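Local coordinates for SusD-like carbohydrate binding protein BF1063 (Bacteroides fragilis NCTC 9343, PDB 3I4G), which probably binds carbohydrate at the outer membrane of a gut bacterium, as SusD-like proteins do in glycan uptake, at residues A[386-391]-A[415-420]. Numbering follows the deposited sequence.
Sequences RYAEVL and NAVRGR
Arg420 reaches across from beyond helix 414-418 to meet Ala388 and Arg386 at the start of helix 387-400. Its CB rests 3.4 Å from Val417 O, against the last turn of helix 414-418. With CG anti to the backbone N (chi1 -175°), the chain runs out through CG and CD, passing Ile232, and bends at chi3 (-60°), which swings NE, carrying the guanidinium, round to the neighbouring helix. There NH2 lies 4.1 Å from Ala388 CB, the methyl standing at the guanidinium edge, and 3.6 Å from Arg386 NH1, at the edge of the Arg386 guanidinium and near its plane. The two side chains cross at about a right angle, their guanidinium planes 59° apart, and share acidic partners: Arg420 NH1 pairs with Glu250 OE1 and bonds Asn233 O, Arg386 NH1 pairs with Glu250 OE2, and Glu447 OE2 salt-bridges Arg420 NH2 and Arg386 NH1. In this helix-rich SusD-family fold of the TPR clan, the charged cluster lies at one end of an apolar seam between the two helices. Val417 CG2 sits 4.0 Å from Ala388 CB. One turn on, Leu391 CD1 extends to Ala416 CB at 4.0 Å and Val417 CG2 at 4.2 Å.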
loop_
_atom_site.group_PDB
_atom_site.type_symbol
_atom_site.label_atom_id
_atom_site.label_comp_id
_atom_site.label_asym_id
_atom_site.label_seq_id
_atom_site.Cartn_x
_atom_site.Cartn_y
_atom_site.Cartn_z
ATOM N N ARG A 386 -4.272 0.350 -8.939
ATOM C CA ARG A 386 -3.834 -0.161 -10.240
ATOM C C ARG A 386 -4.892 -1.093 -10.814
ATOM O O ARG A 386 -5.563 -1.850 -10.100
ATOM C CB ARG A 386 -2.485 -0.898 -10.131
ATOM C CG ARG A 386 -1.379 -0.042 -9.642
ATOM C CD ARG A 386 0.012 -0.588 -9.900
ATOM N NE ARG A 386 0.428 -1.786 -9.170
ATOM C CZ ARG A 386 0.529 -3.023 -9.677
ATOM N NH1 ARG A 386 0.048 -3.364 -10.881
ATOM N NH2 ARG A 386 1.075 -3.966 -8.932
ATOM N N TYR A 387 -4.978 -1.084 -12.145
ATOM C CA TYR A 387 -5.935 -1.993 -12.809
ATOM C C TYR A 387 -5.641 -3.468 -12.474
ATOM O O TYR A 387 -6.542 -4.272 -12.428
ATOM C CB TYR A 387 -5.948 -1.763 -14.317
ATOM C CG TYR A 387 -7.091 -2.404 -15.089
ATOM C CD1 TYR A 387 -8.399 -2.155 -14.749
ATOM C CD2 TYR A 387 -6.834 -3.222 -16.185
ATOM C CE1 TYR A 387 -9.431 -2.695 -15.485
ATOM C CE2 TYR A 387 -7.858 -3.765 -16.913
ATOM C CZ TYR A 387 -9.137 -3.495 -16.559
ATOM O OH TYR A 387 -10.189 -4.010 -17.318
ATOM N N ALA A 388 -4.376 -3.847 -12.236
ATOM C CA ALA A 388 -4.141 -5.225 -11.839
ATOM C C ALA A 388 -4.873 -5.583 -10.555
ATOM O O ALA A 388 -5.353 -6.709 -10.413
ATOM C CB ALA A 388 -2.683 -5.470 -11.630
ATOM N N GLU A 389 -4.976 -4.652 -9.604
ATOM C CA GLU A 389 -5.727 -4.935 -8.382
ATOM C C GLU A 389 -7.214 -5.070 -8.712
ATOM O O GLU A 389 -7.921 -5.896 -8.129
ATOM C CB GLU A 389 -5.532 -3.842 -7.335
ATOM C CG GLU A 389 -6.336 -4.173 -6.068
ATOM C CD GLU A 389 -6.384 -3.087 -5.018
ATOM O OE1 GLU A 389 -5.552 -2.164 -5.055
ATOM O OE2 GLU A 389 -7.281 -3.169 -4.132
ATOM N N VAL A 390 -7.730 -4.241 -9.612
ATOM C CA VAL A 390 -9.122 -4.346 -10.027
ATOM C C VAL A 390 -9.438 -5.721 -10.604
ATOM O O VAL A 390 -10.461 -6.319 -10.253
ATOM C CB VAL A 390 -9.462 -3.231 -11.061
ATOM C CG1 VAL A 390 -10.841 -3.416 -11.678
ATOM C CG2 VAL A 390 -9.335 -1.841 -10.406
ATOM N N LEU A 391 -8.570 -6.214 -11.486
ATOM C CA LEU A 391 -8.787 -7.527 -12.096
ATOM C C LEU A 391 -8.724 -8.636 -11.067
ATOM O O LEU A 391 -9.584 -9.526 -11.041
ATOM C CB LEU A 391 -7.760 -7.786 -13.201
ATOM C CG LEU A 391 -7.792 -6.869 -14.402
ATOM C CD1 LEU A 391 -6.702 -7.254 -15.420
ATOM C CD2 LEU A 391 -9.171 -6.888 -15.079
ATOM N N ASN A 415 -4.838 -14.099 -15.548
ATOM C CA ASN A 415 -3.898 -14.370 -16.639
ATOM C C ASN A 415 -3.536 -13.104 -17.428
ATOM O O ASN A 415 -2.500 -13.057 -18.095
ATOM C CB ASN A 415 -4.413 -15.490 -17.524
ATOM C CG ASN A 415 -4.506 -16.766 -16.786
ATOM O OD1 ASN A 415 -3.803 -16.946 -15.804
ATOM N ND2 ASN A 415 -5.367 -17.660 -17.243
ATOM N N ALA A 416 -4.363 -12.069 -17.353
ATOM C CA ALA A 416 -3.990 -10.779 -17.941
ATOM C C ALA A 416 -2.890 -10.137 -17.089
ATOM O O ALA A 416 -1.970 -9.501 -17.632
ATOM C CB ALA A 416 -5.213 -9.872 -18.048
ATOM N N VAL A 417 -2.955 -10.330 -15.776
ATOM C CA VAL A 417 -1.921 -9.839 -14.866
ATOM C C VAL A 417 -0.652 -10.649 -15.045
ATOM O O VAL A 417 0.428 -10.091 -15.279
ATOM C CB VAL A 417 -2.398 -9.912 -13.417
ATOM C CG1 VAL A 417 -1.307 -9.549 -12.438
ATOM C CG2 VAL A 417 -3.591 -8.962 -13.245
ATOM N N ARG A 418 -0.772 -11.963 -15.068
ATOM C CA ARG A 418 0.416 -12.805 -15.263
ATOM C C ARG A 418 1.019 -12.698 -16.669
ATOM O O ARG A 418 2.228 -12.877 -16.869
ATOM C CB ARG A 418 0.091 -14.262 -14.969
ATOM C CG ARG A 418 -0.159 -14.518 -13.491
ATOM C CD ARG A 418 -0.653 -15.905 -13.193
ATOM N NE ARG A 418 0.320 -16.950 -13.477
ATOM C CZ ARG A 418 1.299 -17.333 -12.653
ATOM N NH1 ARG A 418 1.531 -16.703 -11.501
ATOM N NH2 ARG A 418 2.097 -18.318 -13.035
ATOM N N GLY A 419 0.161 -12.436 -17.640
ATOM C CA GLY A 419 0.532 -12.358 -19.046
ATOM C C GLY A 419 1.123 -11.052 -19.499
ATOM O O GLY A 419 1.500 -10.919 -20.648
ATOM N N ARG A 420 1.223 -10.084 -18.592
ATOM C CA ARG A 420 1.878 -8.834 -18.854
ATOM C C ARG A 420 3.191 -9.127 -19.571
ATOM O O ARG A 420 3.939 -9.998 -19.121
ATOM C CB ARG A 420 2.124 -8.134 -17.490
ATOM C CG ARG A 420 2.687 -6.772 -17.585
ATOM C CD ARG A 420 3.254 -6.306 -16.271
ATOM N NE ARG A 420 2.283 -6.247 -15.183
ATOM C CZ ARG A 420 1.486 -5.212 -14.954
ATOM N NH1 ARG A 420 1.433 -4.179 -15.769
ATOM N NH2 ARG A 420 0.670 -5.239 -13.907
#